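Local coordinates for Alpha/beta hydrolase fold protein (Chitinophaga pinensis, PDB 4PW0) that probably acts as a hydrolase of the alpha/beta-hydrolase superfamily, with a serine nucleophile, although its natural substrate is not established, at residues L107-L111 and I132-A136; F162-E168 and A261-Q267. One frame throughout, in Å; residues are numbered along the deposited sequence.

Interaction 1 (107-111 with 132-136) and interaction 2 (162-168 with 261-267) have centres about 13 Å apart and meet at what is probably the catalytic centre. The first contributes S110, the second H262, and S110 OG lies 3.4 Å from H262 NE2. With D234, whose OD2 is hydrogen-bonded to H262 ND1, the arrangement fits the Ser-His-Asp triad of alpha/beta hydrolases. The contacts also touch where G134 O comes within 3.2 Å of H262 CE1 and F109 CE1 within 3.4 Å of H262 O. Interaction 1 belongs to the central sheet; interaction 2 lies farther out and packs the end of helix 158-166 against the histidine-bearing turn.

Interaction 1: residues L107-L111 and I132-A136; sequences LGFSL and IVGAA
V133 bridges G108 and S110 through its backbone: its N donates to G108 O at 2.9 Å (N-H...O angle 167°), and its O accepts from S110 N. The two bonds flank F109 and set it opposite V133 in a parallel bridge; G108 pairs with I132 in the next, completed by its bond with I131. The second bond comes nearly straight on to the V133 carbonyl, and the same oxygen receives a CA-H...O contact from F109 CA at 3.3 Å. F109 and V133 point to one face of the sheet. With CG1 anti to the backbone N (chi1 -177°), V133 sets this methyl 3.7 Å from F109 CD1, while V133 O lies at the ring's edge. S110 adopts a strained positive phi (64°) between strand and helix, consistent with a nucleophile elbow and S110 as probable nucleophile; its CA approaches G134 O at 3.2 Å, and its CB points away from 132-136 overall yet touches G134 O at 3.9 Å. G134 too has a positive phi. Helix 111-122 joins strands 104-109 and 127-133 in a beta-alpha-beta unit. F42 of strand 39-42 bonds to the other flank of 104-109, F227 of strand 226-231 to I132, and F272 packs on V133.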
loop_
_atom_site.group_PDB
_atom_site.type_symbol
_atom_site.label_atom_id
_atom_site.label_comp_id
_atom_site.label_asym_id
_atom_site.label_seq_id
_atom_site.Cartn_x
_atom_site.Cartn_y
_atom_site.Cartn_z
ATOM N N LEU A 107 7.132 2.509 -15.267
ATOM C CA LEU A 107 7.622 2.218 -13.905
ATOM C C LEU A 107 8.963 2.927 -13.782
ATOM O O LEU A 107 9.889 2.655 -14.542
ATOM C CB LEU A 107 7.798 0.711 -13.706
ATOM C CG LEU A 107 8.322 0.225 -12.332
ATOM C CD1 LEU A 107 8.124 -1.287 -12.262
ATOM C CD2 LEU A 107 9.733 0.518 -12.176
ATOM N N GLY A 108 9.082 3.851 -12.835
ATOM C CA GLY A 108 10.313 4.584 -12.653
ATOM C C GLY A 108 10.825 4.379 -11.229
ATOM O O GLY A 108 10.098 4.648 -10.268
ATOM N N PHE A 109 12.102 3.979 -11.126
ATOM C CA PHE A 109 12.766 3.821 -9.832
ATOM C C PHE A 109 13.829 4.906 -9.682
ATOM O O PHE A 109 14.695 5.048 -10.540
ATOM C CB PHE A 109 13.404 2.426 -9.784
ATOM C CG PHE A 109 14.231 2.135 -8.526
ATOM C CD1 PHE A 109 13.817 2.572 -7.286
ATOM C CD2 PHE A 109 15.391 1.365 -8.605
ATOM C CE1 PHE A 109 14.561 2.298 -6.148
ATOM C CE2 PHE A 109 16.109 1.054 -7.470
ATOM C CZ PHE A 109 15.695 1.533 -6.234
ATOM N N SER A 110 13.751 5.685 -8.590
ATOM C CA SER A 110 14.781 6.660 -8.204
ATOM C C SER A 110 14.851 7.742 -9.324
ATOM O O SER A 110 13.807 8.338 -9.627
ATOM C CB SER A 110 16.077 5.937 -7.916
ATOM O OG SER A 110 17.054 6.898 -7.531
ATOM N N LEU A 111 15.999 7.955 -9.963
ATOM C CA LEU A 111 16.069 8.858 -11.105
ATOM C C LEU A 111 14.960 8.580 -12.128
ATOM O O LEU A 111 14.323 9.503 -12.658
ATOM C CB LEU A 111 17.433 8.668 -11.751
ATOM C CG LEU A 111 17.643 9.376 -13.072
ATOM C CD1 LEU A 111 17.491 10.867 -12.927
ATOM C CD2 LEU A 111 19.031 9.030 -13.608
ATOM N N ILE A 132 5.830 4.744 -9.402
ATOM C CA ILE A 132 6.970 5.504 -8.913
ATOM C C ILE A 132 7.503 4.761 -7.696
ATOM O O ILE A 132 6.761 4.566 -6.733
ATOM C CB ILE A 132 6.608 6.947 -8.532
ATOM C CG1 ILE A 132 6.091 7.707 -9.731
ATOM C CG2 ILE A 132 7.808 7.642 -7.883
ATOM C CD1 ILE A 132 5.500 9.053 -9.400
ATOM N N VAL A 133 8.778 4.392 -7.742
ATOM C CA VAL A 133 9.433 3.693 -6.622
ATOM C C VAL A 133 10.608 4.530 -6.155
ATOM O O VAL A 133 11.434 4.938 -6.974
ATOM C CB VAL A 133 9.930 2.302 -7.015
ATOM C CG1 VAL A 133 10.528 1.587 -5.824
ATOM C CG2 VAL A 133 8.818 1.501 -7.676
ATOM N N GLY A 134 10.707 4.780 -4.850
ATOM C CA GLY A 134 11.920 5.384 -4.327
ATOM C C GLY A 134 12.252 6.738 -4.921
ATOM O O GLY A 134 13.423 6.975 -5.290
ATOM N N ALA A 135 11.290 7.641 -5.018
ATOM C CA ALA A 135 11.544 8.938 -5.628
ATOM C C ALA A 135 10.876 10.070 -4.856
ATOM O O ALA A 135 10.625 9.934 -3.648
ATOM C CB ALA A 135 11.191 8.916 -7.108
ATOM N N ALA A 136 10.687 11.218 -5.523
ATOM C CA ALA A 136 10.304 12.442 -4.816
ATOM C C ALA A 136 9.897 13.444 -5.886
ATOM O O ALA A 136 10.347 13.341 -7.028
ATOM C CB ALA A 136 11.463 13.000 -3.985
#

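Interaction 2: residues F162-E168 and A261-Q267; sequences FLFIFFE and AHGSFYQ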
loop_
_atom_site.group_PDB
_atom_site.type_symbol
_atom_site.label_atom_id
_atom_site.label_comp_id
_atom_site.label_asym_id
_atom_site.label_seq_id
_atom_site.Cartn_x
_atom_site.Cartn_y
_atom_site.Cartn_z
ATOM N N PHE A 162 26.245 -0.881 -1.646
ATOM C CA PHE A 162 24.897 -1.324 -2.001
ATOM C C PHE A 162 23.963 -1.315 -0.780
ATOM O O PHE A 162 22.841 -0.784 -0.875
ATOM C CB PHE A 162 25.016 -2.731 -2.578
ATOM C CG PHE A 162 23.710 -3.287 -3.141
ATOM C CD1 PHE A 162 23.219 -2.863 -4.354
ATOM C CD2 PHE A 162 23.011 -4.222 -2.455
ATOM C CE1 PHE A 162 22.042 -3.402 -4.878
ATOM C CE2 PHE A 162 21.854 -4.781 -2.970
ATOM C CZ PHE A 162 21.362 -4.364 -4.174
ATOM N N LEU A 163 24.407 -1.840 0.362
ATOM C CA LEU A 163 23.559 -1.873 1.551
ATOM C C LEU A 163 23.344 -0.462 2.072
ATOM O O LEU A 163 22.216 -0.119 2.513
ATOM C CB LEU A 163 24.128 -2.765 2.627
ATOM C CG LEU A 163 24.233 -4.264 2.251
ATOM C CD1 LEU A 163 24.803 -5.044 3.413
ATOM C CD2 LEU A 163 22.903 -4.855 1.867
ATOM N N PHE A 164 24.361 0.381 1.985
ATOM C CA PHE A 164 24.244 1.783 2.442
ATOM C C PHE A 164 23.198 2.543 1.646
ATOM O O PHE A 164 22.405 3.318 2.214
ATOM C CB PHE A 164 25.619 2.486 2.402
ATOM C CG PHE A 164 25.566 3.963 2.710
ATOM C CD1 PHE A 164 25.511 4.367 4.018
ATOM C CD2 PHE A 164 25.559 4.901 1.738
ATOM C CE1 PHE A 164 25.411 5.720 4.307
ATOM C CE2 PHE A 164 25.499 6.265 2.027
ATOM C CZ PHE A 164 25.413 6.648 3.315
ATOM N N ILE A 165 23.233 2.406 0.326
ATOM C CA ILE A 165 22.326 3.117 -0.520
ATOM C C ILE A 165 20.916 2.575 -0.454
ATOM O O ILE A 165 19.970 3.363 -0.605
ATOM C CB ILE A 165 22.845 3.144 -1.980
ATOM C CG1 ILE A 165 24.101 4.020 -2.060
ATOM C CG2 ILE A 165 21.789 3.593 -2.967
ATOM C CD1 ILE A 165 23.927 5.526 -1.872
ATOM N N PHE A 166 20.752 1.266 -0.381
ATOM C CA PHE A 166 19.453 0.654 -0.640
ATOM C C PHE A 166 18.716 0.061 0.547
ATOM O O PHE A 166 17.507 -0.214 0.469
ATOM C CB PHE A 166 19.520 -0.393 -1.759
ATOM C CG PHE A 166 19.812 0.189 -3.113
ATOM C CD1 PHE A 166 18.913 0.997 -3.767
ATOM C CD2 PHE A 166 21.006 -0.113 -3.773
ATOM C CE1 PHE A 166 19.169 1.481 -5.017
ATOM C CE2 PHE A 166 21.273 0.393 -4.997
ATOM C CZ PHE A 166 20.351 1.201 -5.653
ATOM N N PHE A 167 19.411 -0.187 1.658
ATOM C CA PHE A 167 18.837 -0.978 2.760
ATOM C C PHE A 167 18.906 -0.270 4.123
ATOM O O PHE A 167 19.688 0.666 4.274
ATOM C CB PHE A 167 19.449 -2.410 2.789
ATOM C CG PHE A 167 19.025 -3.201 1.582
ATOM C CD1 PHE A 167 19.710 -3.085 0.374
ATOM C CD2 PHE A 167 17.868 -3.938 1.635
ATOM C CE1 PHE A 167 19.202 -3.680 -0.751
ATOM C CE2 PHE A 167 17.375 -4.544 0.491
ATOM C CZ PHE A 167 18.056 -4.401 -0.685
ATOM N N GLU A 168 18.090 -0.748 5.051
ATOM C CA GLU A 168 18.114 -0.284 6.423
ATOM C C GLU A 168 19.252 -0.940 7.186
ATOM O O GLU A 168 19.979 -1.787 6.648
ATOM C CB GLU A 168 16.748 -0.498 7.088
ATOM C CG GLU A 168 15.937 0.773 7.293
ATOM C CD GLU A 168 16.447 1.719 8.378
ATOM O OE1 GLU A 168 15.769 2.742 8.683
ATOM O OE2 GLU A 168 17.517 1.441 8.996
ATOM N N ALA A 261 14.355 0.804 3.007
ATOM C CA ALA A 261 14.970 2.079 2.673
ATOM C C ALA A 261 14.791 2.343 1.193
ATOM O O ALA A 261 13.752 1.994 0.613
ATOM C CB ALA A 261 16.447 2.064 3.101
ATOM N N HIS A 262 15.754 3.011 0.574
ATOM C CA HIS A 262 15.624 3.427 -0.810
ATOM C C HIS A 262 15.378 2.267 -1.778
ATOM O O HIS A 262 14.724 2.457 -2.800
ATOM C CB HIS A 262 16.856 4.238 -1.169
ATOM C CG HIS A 262 16.887 4.720 -2.573
ATOM N ND1 HIS A 262 15.946 5.574 -3.106
ATOM C CD2 HIS A 262 17.751 4.442 -3.578
ATOM C CE1 HIS A 262 16.244 5.815 -4.368
ATOM N NE2 HIS A 262 17.307 5.112 -4.678
ATOM N N GLY A 263 15.886 1.073 -1.455
ATOM C CA GLY A 263 15.644 -0.097 -2.243
ATOM C C GLY A 263 14.470 -0.935 -1.814
ATOM O O GLY A 263 14.495 -2.165 -1.914
ATOM N N SER A 264 13.395 -0.292 -1.361
ATOM C CA SER A 264 12.218 -0.969 -0.865
ATOM C C SER A 264 11.762 -2.190 -1.687
ATOM O O SER A 264 11.496 -3.271 -1.147
ATOM C CB SER A 264 11.045 0.045 -0.769
ATOM O OG SER A 264 10.686 0.555 -2.030
ATOM N N PHE A 265 11.614 -2.007 -2.994
ATOM C CA PHE A 265 11.097 -3.091 -3.827
ATOM C C PHE A 265 12.094 -4.247 -4.004
ATOM O O PHE A 265 11.676 -5.363 -4.261
ATOM C CB PHE A 265 10.469 -2.625 -5.144
ATOM C CG PHE A 265 11.363 -2.129 -6.243
ATOM C CD1 PHE A 265 12.685 -1.791 -6.105
ATOM C CD2 PHE A 265 10.787 -1.985 -7.515
ATOM C CE1 PHE A 265 13.459 -1.330 -7.177
ATOM C CE2 PHE A 265 11.558 -1.516 -8.567
ATOM C CZ PHE A 265 12.877 -1.214 -8.416
ATOM N N TYR A 266 13.393 -3.996 -3.809
ATOM C CA TYR A 266 14.376 -5.077 -3.736
ATOM C C TYR A 266 14.212 -5.853 -2.459
ATOM O O TYR A 266 14.473 -7.071 -2.409
ATOM C CB TYR A 266 15.767 -4.522 -3.744
ATOM C CG TYR A 266 16.316 -3.900 -4.987
ATOM C CD1 TYR A 266 16.172 -4.518 -6.227
ATOM C CD2 TYR A 266 17.169 -2.829 -4.900
ATOM C CE1 TYR A 266 16.835 -4.017 -7.340
ATOM C CE2 TYR A 266 17.810 -2.298 -6.002
ATOM C CZ TYR A 266 17.652 -2.924 -7.236
ATOM O OH TYR A 266 18.342 -2.401 -8.323
ATOM N N GLN A 267 13.802 -5.168 -1.386
ATOM C CA GLN A 267 13.622 -5.841 -0.102
ATOM C C GLN A 267 12.432 -6.767 -0.105
ATOM O O GLN A 267 12.482 -7.849 0.518
ATOM C CB GLN A 267 13.539 -4.822 1.025
ATOM C CG GLN A 267 13.473 -5.491 2.396
ATOM C CD GLN A 267 13.919 -4.557 3.515
ATOM O OE1 GLN A 267 14.760 -3.694 3.330
ATOM N NE2 GLN A 267 13.335 -4.737 4.677
HETATM O O HOH W 1 15.211 -1.510 1.516
#
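The backbones come closest where F166 and G263 face each other, CA atoms 4.2 Å apart, and G263 N donates to F166 O at 2.8 Å. This bond is bent (N-H...O angle 145°), with the donor somewhat off the carbonyl plane. A water also donates to F166 O, accepts from A261 N and donates to Q267 OE1, so the carbonyl at the end of helix 158-166 receives two hydrogen bonds. The F166 ring is sandwiched: I165 CG2 sits over one face, and Y266 CE2 stands 4.0 Å above the opposite face in an edge-to-face pair (planes at 86°). H262 instead meets F166 rim to rim, its CD2 3.6 Å from F166 CE1, the planes nearly parallel. A type I turn from A261 to S264 carries this histidine, which probably serves as the base of the Ser-His-Asp triad in this alpha/beta hydrolase, with D234 the probable third member. H262 CB lies 3.3 Å from I165 O, a placement set by the turn; with CG anti to the backbone N (chi1 179°), the ring is swung beside F166, and I165 O meets its edge. Farther along, F167 CZ reaches Y266 CB at 3.8 Å, the two side chains crossing at about a right angle. F167 and Q267 run past each other in opposite senses, ring and amide planes close to parallel. Q267 OE1 merely packs on F167 CD2, at 3.5 Å; its hydrogen bonds are with the water and S173 OG. A261 CB fits against the F166-F167 backbone, and Y266 OH is hydrogen-bonded to N51 O.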